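Local coordinates for protein ribonucleoside triphosphate reductase (Lactobacillus leichmannii, PDB 1L1L) that catalyses, as an allosterically regulated monomer, the adenosylcobalamin (B12)-dependent reduction of ribonucleoside triphosphates to 2'-deoxyribonucleotides, at residues Pro365-Ile370 with Asp659-Leu664; Asp300-Cys305 with Gln331-Met336; Ile610-Val613 with Asn619-Ser622; Pro508-Arg513 with Thr634-Gln639. One frame throughout, in Å; residues are numbered along the deposited sequence.

Contact 1 (Pro365-Ile370 with Asp659-Leu664)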
loop_
_atom_site.group_PDB
_atom_site.type_symbol
_atom_site.label_atom_id
_atom_site.label_comp_id
_atom_site.label_asym_id
_atom_site.label_seq_id
_atom_site.Cartn_x
_atom_site.Cartn_y
_atom_site.Cartn_z
ATOM N N PRO A 365 -20.807 -7.217 -18.587
ATOM C CA PRO A 365 -21.294 -6.977 -17.226
ATOM C C PRO A 365 -20.257 -6.262 -16.346
ATOM O O PRO A 365 -20.605 -5.479 -15.464
ATOM C CB PRO A 365 -21.639 -8.383 -16.739
ATOM C CG PRO A 365 -20.645 -9.239 -17.455
ATOM C CD PRO A 365 -20.634 -8.657 -18.846
ATOM N N ILE A 366 -18.979 -6.522 -16.596
ATOM C CA ILE A 366 -17.919 -5.875 -15.829
ATOM C C ILE A 366 -17.975 -4.368 -16.047
ATOM O O ILE A 366 -17.842 -3.577 -15.108
ATOM C CB ILE A 366 -16.535 -6.415 -16.253
ATOM C CG1 ILE A 366 -16.380 -7.852 -15.747
ATOM C CG2 ILE A 366 -15.416 -5.507 -15.718
ATOM C CD1 ILE A 366 -15.120 -8.544 -16.222
ATOM N N ALA A 367 -18.178 -3.975 -17.298
ATOM C CA ALA A 367 -18.260 -2.568 -17.661
ATOM C C ALA A 367 -19.469 -1.917 -17.007
ATOM O O ALA A 367 -19.413 -0.756 -16.609
ATOM C CB ALA A 367 -18.343 -2.420 -19.177
ATOM N N ALA A 368 -20.565 -2.665 -16.899
ATOM C CA ALA A 368 -21.778 -2.128 -16.289
ATOM C C ALA A 368 -21.493 -1.820 -14.821
ATOM O O ALA A 368 -21.879 -0.762 -14.310
ATOM C CB ALA A 368 -22.929 -3.137 -16.412
ATOM N N GLY A 369 -20.813 -2.743 -14.149
ATOM C CA GLY A 369 -20.467 -2.530 -12.751
ATOM C C GLY A 369 -19.575 -1.300 -12.600
ATOM O O GLY A 369 -19.839 -0.417 -11.785
ATOM N N ILE A 370 -18.525 -1.239 -13.415
ATOM C CA ILE A 370 -17.574 -0.136 -13.367
ATOM C C ILE A 370 -18.243 1.220 -13.559
ATOM O O ILE A 370 -17.907 2.184 -12.874
ATOM C CB ILE A 370 -16.458 -0.334 -14.431
ATOM C CG1 ILE A 370 -15.582 -1.528 -14.043
ATOM C CG2 ILE A 370 -15.619 0.930 -14.563
ATOM C CD1 ILE A 370 -14.588 -1.938 -15.123
ATOM N N ASP A 659 -19.446 4.691 -22.445
ATOM C CA ASP A 659 -19.729 3.859 -23.607
ATOM C C ASP A 659 -18.457 3.271 -24.177
ATOM O O ASP A 659 -18.508 2.427 -25.069
ATOM C CB ASP A 659 -20.413 4.693 -24.691
ATOM C CG ASP A 659 -21.711 5.300 -24.216
ATOM O OD1 ASP A 659 -22.701 4.547 -24.069
ATOM O OD2 ASP A 659 -21.737 6.529 -23.975
ATOM N N GLN A 660 -17.313 3.711 -23.658
ATOM C CA GLN A 660 -16.030 3.236 -24.149
ATOM C C GLN A 660 -15.315 2.253 -23.235
ATOM O O GLN A 660 -14.350 1.627 -23.648
ATOM C CB GLN A 660 -15.101 4.419 -24.403
ATOM C CG GLN A 660 -15.566 5.386 -25.465
ATOM C CD GLN A 660 -14.624 6.565 -25.582
ATOM O OE1 GLN A 660 -13.424 6.394 -25.774
ATOM N NE2 GLN A 660 -15.164 7.771 -25.459
ATOM N N VAL A 661 -15.786 2.118 -22.000
ATOM C CA VAL A 661 -15.157 1.221 -21.034
ATOM C C VAL A 661 -15.010 -0.231 -21.495
ATOM O O VAL A 661 -13.915 -0.795 -21.431
ATOM C CB VAL A 661 -15.918 1.243 -19.677
ATOM C CG1 VAL A 661 -15.269 0.277 -18.689
ATOM C CG2 VAL A 661 -15.925 2.660 -19.113
ATOM N N GLU A 662 -16.100 -0.840 -21.954
ATOM C CA GLU A 662 -16.039 -2.230 -22.395
ATOM C C GLU A 662 -15.106 -2.371 -23.592
ATOM O O GLU A 662 -14.332 -3.319 -23.670
ATOM C CB GLU A 662 -17.432 -2.752 -22.786
ATOM C CG GLU A 662 -17.509 -4.283 -22.773
ATOM C CD GLU A 662 -18.451 -4.855 -23.812
ATOM O OE1 GLU A 662 -19.641 -4.464 -23.835
ATOM O OE2 GLU A 662 -17.998 -5.711 -24.605
ATOM N N SER A 663 -15.186 -1.410 -24.507
ATOM C CA SER A 663 -14.374 -1.397 -25.726
ATOM C C SER A 663 -12.876 -1.342 -25.442
ATOM O O SER A 663 -12.087 -2.083 -26.034
ATOM C CB SER A 663 -14.736 -0.183 -26.594
ATOM O OG SER A 663 -16.134 -0.057 -26.769
ATOM N N LEU A 664 -12.484 -0.445 -24.544
ATOM C CA LEU A 664 -11.078 -0.304 -24.210
ATOM C C LEU A 664 -10.555 -1.497 -23.424
ATOM O O LEU A 664 -9.414 -1.911 -23.615
ATOM C CB LEU A 664 -10.845 1.010 -23.454
ATOM C CG LEU A 664 -10.972 2.214 -24.401
ATOM C CD1 LEU A 664 -11.217 3.500 -23.616
ATOM C CD2 LEU A 664 -9.711 2.310 -25.255
#
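A367 and E662 mark the closest backbone approach of two helices, with only 5.2 Å between A367 CA and E662 CA, and the first turn of helix 661-667 lies against the middle of helix 363-373. The small side chain of A367 permits this closeness. Its methyl points toward the other helix, where A367 CB meets E662 CB at 3.7 Å and V661 CG1 at 4.1 Å, so it lies near the V661-E662 peptide link, with A367 CB 3.9 Å from E662 N. Only the root of E662 takes part: with its CG anti to the backbone N (chi1 -160°), the chain leans past A367, E662 CG staying 4.1 Å from A367 CB, and the carboxylate goes on to a salt bridge with R666 one turn further along its own helix. On the inner side, one branch of each residue makes the touch between I370 and V661, I370 CG2 lying 4.2 Å from V661 CG1; the two side chains cross at a slant. No hydrogen bond links the segments. Both I370 and V661 also rest on F653 and L677, side chains of the sheet beneath. Each helix is the connection of a beta-alpha-beta crossover, 350-356 to 377-380 and 650-653 to 674-679. Because strands 377-380 and 674-679 run antiparallel side by side, this helix pair spans the seam between oppositely directed strands, as expected in the ten-stranded alpha-beta barrel of ribonucleotide reductases.

Contact 2 (Asp300-Cys305 with Gln331-Met336)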
loop_
_atom_site.group_PDB
_atom_site.type_symbol
_atom_site.label_atom_id
_atom_site.label_comp_id
_atom_site.label_asym_id
_atom_site.label_seq_id
_atom_site.Cartn_x
_atom_site.Cartn_y
_atom_site.Cartn_z
ATOM N N ASP A 300 -18.575 -15.553 1.680
ATOM C CA ASP A 300 -18.337 -15.830 3.095
ATOM C C ASP A 300 -16.856 -15.634 3.406
ATOM O O ASP A 300 -16.508 -15.018 4.405
ATOM C CB ASP A 300 -18.726 -17.267 3.447
ATOM C CG ASP A 300 -20.204 -17.533 3.245
ATOM O OD1 ASP A 300 -21.018 -16.662 3.626
ATOM O OD2 ASP A 300 -20.536 -18.611 2.711
ATOM N N ALA A 301 -15.994 -16.173 2.550
ATOM C CA ALA A 301 -14.550 -16.044 2.750
ATOM C C ALA A 301 -14.129 -14.566 2.743
ATOM O O ALA A 301 -13.337 -14.134 3.593
ATOM C CB ALA A 301 -13.804 -16.808 1.676
ATOM N N ALA A 302 -14.653 -13.804 1.783
ATOM C CA ALA A 302 -14.343 -12.380 1.688
ATOM C C ALA A 302 -14.950 -11.614 2.865
ATOM O O ALA A 302 -14.354 -10.665 3.362
ATOM C CB ALA A 302 -14.855 -11.804 0.356
ATOM N N ASP A 303 -16.145 -12.007 3.309
ATOM C CA ASP A 303 -16.758 -11.323 4.450
ATOM C C ASP A 303 -15.878 -11.476 5.704
ATOM O O ASP A 303 -15.695 -10.530 6.460
ATOM C CB ASP A 303 -18.158 -11.888 4.757
ATOM C CG ASP A 303 -19.270 -11.196 3.971
ATOM O OD1 ASP A 303 -19.107 -10.005 3.616
ATOM O OD2 ASP A 303 -20.326 -11.844 3.736
ATOM N N ILE A 304 -15.347 -12.671 5.928
ATOM C CA ILE A 304 -14.507 -12.894 7.094
ATOM C C ILE A 304 -13.271 -11.990 6.986
ATOM O O ILE A 304 -12.919 -11.310 7.943
ATOM C CB ILE A 304 -14.101 -14.378 7.204
ATOM C CG1 ILE A 304 -15.321 -15.211 7.643
ATOM C CG2 ILE A 304 -12.973 -14.556 8.207
ATOM C CD1 ILE A 304 -15.079 -16.710 7.613
ATOM N N CYS A 305 -12.637 -11.967 5.815
ATOM C CA CYS A 305 -11.460 -11.111 5.611
ATOM C C CYS A 305 -11.817 -9.650 5.840
ATOM O O CYS A 305 -11.040 -8.891 6.432
ATOM C CB CYS A 305 -10.906 -11.278 4.201
ATOM S SG CYS A 305 -10.111 -12.842 3.938
ATOM N N GLN A 331 -20.925 -14.556 -9.767
ATOM C CA GLN A 331 -21.793 -13.401 -9.639
ATOM C C GLN A 331 -22.091 -12.959 -8.213
ATOM O O GLN A 331 -22.327 -11.775 -7.978
ATOM C CB GLN A 331 -23.112 -13.632 -10.383
ATOM C CG GLN A 331 -22.951 -13.713 -11.895
ATOM C CD GLN A 331 -22.052 -12.615 -12.446
ATOM O OE1 GLN A 331 -22.289 -11.427 -12.212
ATOM N NE2 GLN A 331 -21.010 -13.011 -13.184
ATOM N N ASP A 332 -22.096 -13.892 -7.267
ATOM C CA ASP A 332 -22.378 -13.530 -5.881
ATOM C C ASP A 332 -21.243 -12.638 -5.348
ATOM O O ASP A 332 -21.474 -11.617 -4.692
ATOM C CB ASP A 332 -22.504 -14.785 -5.012
ATOM C CG ASP A 332 -23.763 -15.596 -5.327
ATOM O OD1 ASP A 332 -24.838 -14.976 -5.525
ATOM O OD2 ASP A 332 -23.674 -16.844 -5.355
ATOM N N PHE A 333 -20.020 -13.040 -5.639
ATOM C CA PHE A 333 -18.866 -12.275 -5.197
ATOM C C PHE A 333 -18.876 -10.912 -5.889
ATOM O O PHE A 333 -18.826 -9.877 -5.238
ATOM C CB PHE A 333 -17.587 -13.033 -5.528
ATOM C CG PHE A 333 -16.336 -12.218 -5.321
ATOM C CD1 PHE A 333 -15.919 -11.878 -4.041
ATOM C CD2 PHE A 333 -15.603 -11.766 -6.413
ATOM C CE1 PHE A 333 -14.774 -11.083 -3.845
ATOM C CE2 PHE A 333 -14.449 -10.965 -6.229
ATOM C CZ PHE A 333 -14.048 -10.631 -4.949
ATOM N N ILE A 334 -18.984 -10.906 -7.214
ATOM C CA ILE A 334 -18.989 -9.650 -7.943
ATOM C C ILE A 334 -20.024 -8.649 -7.431
ATOM O O ILE A 334 -19.777 -7.442 -7.453
ATOM C CB ILE A 334 -19.183 -9.902 -9.464
ATOM C CG1 ILE A 334 -18.037 -10.784 -9.973
ATOM C CG2 ILE A 334 -19.222 -8.581 -10.227
ATOM C CD1 ILE A 334 -18.154 -11.211 -11.416
ATOM N N SER A 335 -21.172 -9.136 -6.946
ATOM C CA SER A 335 -22.219 -8.242 -6.456
ATOM C C SER A 335 -22.224 -8.008 -4.952
ATOM O O SER A 335 -23.029 -7.221 -4.463
ATOM C CB SER A 335 -23.611 -8.773 -6.857
ATOM O OG SER A 335 -23.730 -8.857 -8.267
ATOM N N MET A 336 -21.323 -8.652 -4.215
ATOM C CA MET A 336 -21.352 -8.497 -2.765
ATOM C C MET A 336 -21.280 -7.080 -2.208
ATOM O O MET A 336 -21.974 -6.769 -1.235
ATOM C CB MET A 336 -20.296 -9.390 -2.115
ATOM C CG MET A 336 -18.852 -8.899 -2.188
ATOM S SD MET A 336 -17.817 -10.107 -1.354
ATOM C CE MET A 336 -17.997 -9.593 0.369
#
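M336 lays its SD-CE bond broadside to the methyl of A302 and runs past D303 in the opposite direction. M336 CG sits between the backbone N and the carbonyl carbon (chi1 77°), and the bend at chi3 (-83°) folds the methyl over the helix 298-313. The alanine methyl therefore meets two atoms of the same tip, A302 CB lying 3.8 Å from M336 SD and equally 3.8 Å from M336 CE. F333 approaches the same methyl in another manner: its ring is turned so that A302 CB lies near the ring plane, off the rim, 4.3 Å from F333 CE1. A302 is thus met by sulfur and methyl together and, more loosely, by an aromatic edge. D303 adds a polar flank, its OD1 coming to 3.5 Å from M336 CE, closer than any other atom of the carboxylate. That oxygen is held elsewhere by R347, in a salt bridge, and by a hydrogen bond from H346, while R347 also binds the carbonyl oxygen of M336. F333 and M336 lean in addition on N352 of strand 350-356. Across the two segments themselves everything is apolar or methyl-to-oxygen packing. With R347 and H346 of helix 340-347 both paired to D303 OD1, the arginine probably stabilises the buried carboxylate as an anion, and a nonpolar methyl next to it is consistent with a site shielded from water.

Contact 3 (Ile610-Val613 with Asn619-Ser622)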
loop_
_atom_site.group_PDB
_atom_site.type_symbol
_atom_site.label_atom_id
_atom_site.label_comp_id
_atom_site.label_asym_id
_atom_site.label_seq_id
_atom_site.Cartn_x
_atom_site.Cartn_y
_atom_site.Cartn_z
ATOM N N ILE A 610 -0.755 26.174 -5.522
ATOM C CA ILE A 610 0.185 25.267 -6.182
ATOM C C ILE A 610 0.158 25.320 -7.699
ATOM O O ILE A 610 -0.905 25.276 -8.323
ATOM C CB ILE A 610 -0.049 23.790 -5.765
ATOM C CG1 ILE A 610 0.203 23.623 -4.267
ATOM C CG2 ILE A 610 0.878 22.873 -6.564
ATOM C CD1 ILE A 610 0.037 22.201 -3.765
ATOM N N LYS A 611 1.345 25.406 -8.285
ATOM C CA LYS A 611 1.485 25.447 -9.733
ATOM C C LYS A 611 2.084 24.140 -10.215
ATOM O O LYS A 611 3.141 23.721 -9.742
ATOM C CB LYS A 611 2.392 26.599 -10.158
ATOM C CG LYS A 611 2.620 26.666 -11.660
ATOM C CD LYS A 611 3.435 27.897 -12.047
ATOM C CE LYS A 611 3.600 27.994 -13.564
ATOM N NZ LYS A 611 4.343 29.226 -13.975
ATOM N N ALA A 612 1.408 23.489 -11.154
ATOM C CA ALA A 612 1.912 22.226 -11.673
ATOM C C ALA A 612 2.967 22.475 -12.735
ATOM O O ALA A 612 2.925 23.479 -13.447
ATOM C CB ALA A 612 0.775 21.405 -12.258
ATOM N N VAL A 613 3.924 21.558 -12.820
ATOM C CA VAL A 613 4.978 21.647 -13.816
ATOM C C VAL A 613 4.325 21.707 -15.187
ATOM O O VAL A 613 3.316 21.037 -15.436
ATOM C CB VAL A 613 5.888 20.412 -13.760
ATOM C CG1 VAL A 613 6.919 20.466 -14.866
ATOM C CG2 VAL A 613 6.565 20.336 -12.407
ATOM N N ASN A 619 0.448 21.586 -24.131
ATOM C CA ASN A 619 0.340 20.133 -24.085
ATOM C C ASN A 619 0.022 19.668 -22.671
ATOM O O ASN A 619 -0.090 18.466 -22.413
ATOM C CB ASN A 619 1.633 19.465 -24.567
ATOM C CG ASN A 619 1.777 19.504 -26.075
ATOM O OD1 ASN A 619 0.849 19.151 -26.808
ATOM N ND2 ASN A 619 2.941 19.927 -26.549
ATOM N N PHE A 620 -0.109 20.623 -21.755
ATOM C CA PHE A 620 -0.436 20.301 -20.374
ATOM C C PHE A 620 -1.851 19.754 -20.368
ATOM O O PHE A 620 -2.746 20.340 -20.978
ATOM C CB PHE A 620 -0.404 21.546 -19.487
ATOM C CG PHE A 620 -0.786 21.269 -18.059
ATOM C CD1 PHE A 620 0.145 20.752 -17.166
ATOM C CD2 PHE A 620 -2.094 21.457 -17.628
ATOM C CE1 PHE A 620 -0.221 20.420 -15.861
ATOM C CE2 PHE A 620 -2.477 21.126 -16.328
ATOM C CZ PHE A 620 -1.540 20.606 -15.442
ATOM N N ALA A 621 -2.059 18.646 -19.668
ATOM C CA ALA A 621 -3.382 18.043 -19.602
ATOM C C ALA A 621 -3.791 17.794 -18.158
ATOM O O ALA A 621 -3.031 17.208 -17.388
ATOM C CB ALA A 621 -3.392 16.737 -20.376
ATOM N N SER A 622 -4.985 18.251 -17.789
ATOM C CA SER A 622 -5.483 18.037 -16.432
ATOM C C SER A 622 -6.291 16.740 -16.452
ATOM O O SER A 622 -6.925 16.424 -17.459
ATOM C CB SER A 622 -6.359 19.208 -15.991
ATOM O OG SER A 622 -7.431 19.402 -16.893
#
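The CD1-CE1-CZ side of the F620 ring meets A612 and V613 obliquely, and this is where the contact is tight. The methyl of A612 points at the ring and falls between two of its carbons, A612 CB standing 3.9 Å from F620 CE1 and 4.0 Å from F620 CZ. The carbonyl oxygen of V613 comes to the same side of the ring a little further back: V613 O is 3.6 Å from F620 CE1 and also 3.6 Å from F620 CD1. Neither neighbour forms a hydrogen bond. The approach of F620 is set by its first torsion, CG anti to the backbone N (chi1 178°), which sends the ring out from the extended loop toward 610-613. These two segments belong to one excursion of the chain: strand 603-611, of a four-stranded antiparallel sheet, ends at K611, A612 still pairs through its backbone with A569 beyond the strand, and after five intervening residues the chain returns past F620 on its way to helix 628-641. A569 also touches F620, so the ring packs where the strand pairing with A569 ends. The contact loosens at V613, whose isopropyl group does not touch 619-622 and packs instead on D479 and T483 of helix 477-485; L482 of that helix meets F620. On the more exposed flank, the fully extended chain of K611 makes no contact with 619-622; it touches Y570 and Y698 and has a long, weak ion pair with D616.

Contact 4 (Pro508-Arg513 with Thr634-Gln639)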
loop_
_atom_site.group_PDB
_atom_site.type_symbol
_atom_site.label_atom_id
_atom_site.label_comp_id
_atom_site.label_asym_id
_atom_site.label_seq_id
_atom_site.Cartn_x
_atom_site.Cartn_y
_atom_site.Cartn_z
ATOM N N PRO A 508 -2.771 4.053 -30.268
ATOM C CA PRO A 508 -1.973 5.228 -29.919
ATOM C C PRO A 508 -0.620 5.292 -30.613
ATOM O O PRO A 508 -0.036 4.267 -30.958
ATOM C CB PRO A 508 -1.821 5.087 -28.411
ATOM C CG PRO A 508 -1.691 3.592 -28.252
ATOM C CD PRO A 508 -2.816 3.100 -29.139
ATOM N N VAL A 509 -0.134 6.511 -30.820
ATOM C CA VAL A 509 1.181 6.731 -31.415
ATOM C C VAL A 509 2.010 7.305 -30.275
ATOM O O VAL A 509 1.694 8.370 -29.736
ATOM C CB VAL A 509 1.132 7.747 -32.574
ATOM C CG1 VAL A 509 2.509 7.876 -33.212
ATOM C CG2 VAL A 509 0.115 7.310 -33.603
ATOM N N TYR A 510 3.057 6.587 -29.893
ATOM C CA TYR A 510 3.911 7.014 -28.800
ATOM C C TYR A 510 5.115 7.797 -29.276
ATOM O O TYR A 510 5.646 7.550 -30.365
ATOM C CB TYR A 510 4.420 5.810 -28.016
ATOM C CG TYR A 510 3.343 4.986 -27.369
ATOM C CD1 TYR A 510 2.450 5.556 -26.459
ATOM C CD2 TYR A 510 3.228 3.622 -27.651
ATOM C CE1 TYR A 510 1.465 4.777 -25.838
ATOM C CE2 TYR A 510 2.258 2.843 -27.044
ATOM C CZ TYR A 510 1.381 3.422 -26.138
ATOM O OH TYR A 510 0.436 2.637 -25.523
ATOM N N ASP A 511 5.554 8.727 -28.437
ATOM C CA ASP A 511 6.715 9.532 -28.738
ATOM C C ASP A 511 7.890 8.576 -28.542
ATOM O O ASP A 511 8.227 8.222 -27.416
ATOM C CB ASP A 511 6.803 10.704 -27.761
ATOM C CG ASP A 511 7.767 11.768 -28.223
ATOM O OD1 ASP A 511 8.968 11.449 -28.391
ATOM O OD2 ASP A 511 7.320 12.919 -28.422
ATOM N N LYS A 512 8.492 8.150 -29.650
ATOM C CA LYS A 512 9.610 7.209 -29.628
ATOM C C LYS A 512 10.772 7.616 -28.723
ATOM O O LYS A 512 11.596 6.775 -28.347
ATOM C CB LYS A 512 10.107 6.975 -31.061
ATOM C CG LYS A 512 9.019 6.442 -31.999
ATOM C CD LYS A 512 9.538 6.117 -33.407
ATOM C CE LYS A 512 9.871 7.367 -34.229
ATOM N NZ LYS A 512 11.096 8.095 -33.757
ATOM N N ARG A 513 10.844 8.899 -28.377
ATOM C CA ARG A 513 11.898 9.379 -27.489
ATOM C C ARG A 513 11.658 8.765 -26.106
ATOM O O ARG A 513 12.593 8.335 -25.430
ATOM C CB ARG A 513 11.860 10.917 -27.388
ATOM C CG ARG A 513 12.303 11.669 -28.655
ATOM C CD ARG A 513 12.091 13.182 -28.515
ATOM N NE ARG A 513 10.671 13.531 -28.463
ATOM C CZ ARG A 513 10.188 14.733 -28.151
ATOM N NH1 ARG A 513 11.005 15.732 -27.856
ATOM N NH2 ARG A 513 8.875 14.937 -28.130
ATOM N N THR A 634 -1.574 5.299 -22.145
ATOM C CA THR A 634 -0.453 5.694 -21.298
ATOM C C THR A 634 -0.052 4.562 -20.352
ATOM O O THR A 634 1.134 4.278 -20.189
ATOM C CB THR A 634 -0.801 6.956 -20.491
ATOM O OG1 THR A 634 -1.164 8.005 -21.395
ATOM C CG2 THR A 634 0.374 7.394 -19.655
ATOM N N GLN A 635 -1.036 3.914 -19.724
ATOM C CA GLN A 635 -0.735 2.803 -18.837
ATOM C C GLN A 635 -0.077 1.686 -19.648
ATOM O O GLN A 635 0.883 1.067 -19.200
ATOM C CB GLN A 635 -2.018 2.277 -18.168
ATOM C CG GLN A 635 -1.866 0.903 -17.508
ATOM C CD GLN A 635 -3.175 0.386 -16.899
ATOM O OE1 GLN A 635 -4.240 0.499 -17.504
ATOM N NE2 GLN A 635 -3.092 -0.197 -15.711
ATOM N N ALA A 636 -0.600 1.437 -20.844
ATOM C CA ALA A 636 -0.073 0.385 -21.717
ATOM C C ALA A 636 1.379 0.647 -22.104
ATOM O O ALA A 636 2.185 -0.283 -22.203
ATOM C CB ALA A 636 -0.930 0.267 -22.973
ATOM N N PHE A 637 1.704 1.913 -22.333
ATOM C CA PHE A 637 3.059 2.287 -22.703
ATOM C C PHE A 637 4.021 1.842 -21.611
ATOM O O PHE A 637 4.990 1.119 -21.869
ATOM C CB PHE A 637 3.165 3.809 -22.896
ATOM C CG PHE A 637 4.548 4.275 -23.256
ATOM C CD1 PHE A 637 4.995 4.217 -24.569
ATOM C CD2 PHE A 637 5.413 4.745 -22.273
ATOM C CE1 PHE A 637 6.283 4.620 -24.905
ATOM C CE2 PHE A 637 6.713 5.152 -22.594
ATOM C CZ PHE A 637 7.147 5.090 -23.911
ATOM N N LEU A 638 3.734 2.248 -20.376
ATOM C CA LEU A 638 4.591 1.900 -19.249
ATOM C C LEU A 638 4.658 0.391 -18.994
ATOM O O LEU A 638 5.688 -0.130 -18.571
ATOM C CB LEU A 638 4.115 2.636 -17.992
ATOM C CG LEU A 638 4.168 4.164 -18.118
ATOM C CD1 LEU A 638 3.441 4.821 -16.957
ATOM C CD2 LEU A 638 5.621 4.613 -18.175
ATOM N N GLN A 639 3.566 -0.314 -19.256
ATOM C CA GLN A 639 3.546 -1.761 -19.039
ATOM C C GLN A 639 4.364 -2.455 -20.135
ATOM O O GLN A 639 4.950 -3.510 -19.920
ATOM C CB GLN A 639 2.099 -2.277 -19.069
ATOM C CG GLN A 639 1.968 -3.778 -18.830
ATOM C CD GLN A 639 2.416 -4.182 -17.444
ATOM O OE1 GLN A 639 1.688 -4.008 -16.462
ATOM N NE2 GLN A 639 3.628 -4.711 -17.349
#
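Y510 and F637 meet in an edge-to-face (T-shaped) pair, the edge of F637 turned to the face of Y510 with the ring planes inclined at 59° and the centroids 4.7 Å apart. F637 CD1 comes in over the tyrosine face, off-centre, 3.3 Å from Y510 CG. The root of the phenylalanine stands over the same ring, F637 CB lying 4.0 Å from the Y510 ring centroid in a CH-pi contact. Y510 reaches over helix 628-641 because its CG is anti to the carbonyl carbon (chi1 -62°), and F637 leaves that helix with CG anti to the backbone N; the two side chains point in opposing senses and overlap. At the far end of the tyrosine, Y510 OH is 3.7 Å from A636 CB and hydrogen-bonds to the carbonyl of A633. D511, next in sequence, serves as N-cap: OD1 accepts from R513 N and from R513 NE, and OD2 from R513 NH2 at 2.6 Å, a side-on, two-nitrogen salt bridge. F637 also packs on A514 and I515. This is a strand-to-helix junction: hairpin strand 504-510 docks through Y510 on helix 628-641 and then passes through the N-cap D511 into helix 512-536.

In the fold
Contacts 1 and 2 pack helices on the seven-stranded sheet, contact 2 at strand 350-356, contact 1 at strands 650-653 and 674-679. Contacts 1, 2 and 4 are buried, whereas contact 3 is partly buried. Along the chain, contacts 3 and 4 are nested within the loop that contact 1 closes, and contact 3 within that of contact 4. Helix 628-641 is shared ground, holding one side of contact 4, following the loop of contact 3 and touching helix 661-667 of contact 1. Aliphatic packing dominates contact 1, a methionine beside a paired carboxylate contact 2, one ring against a methyl and a carbonyl oxygen contact 3, and a ring pair contact 4.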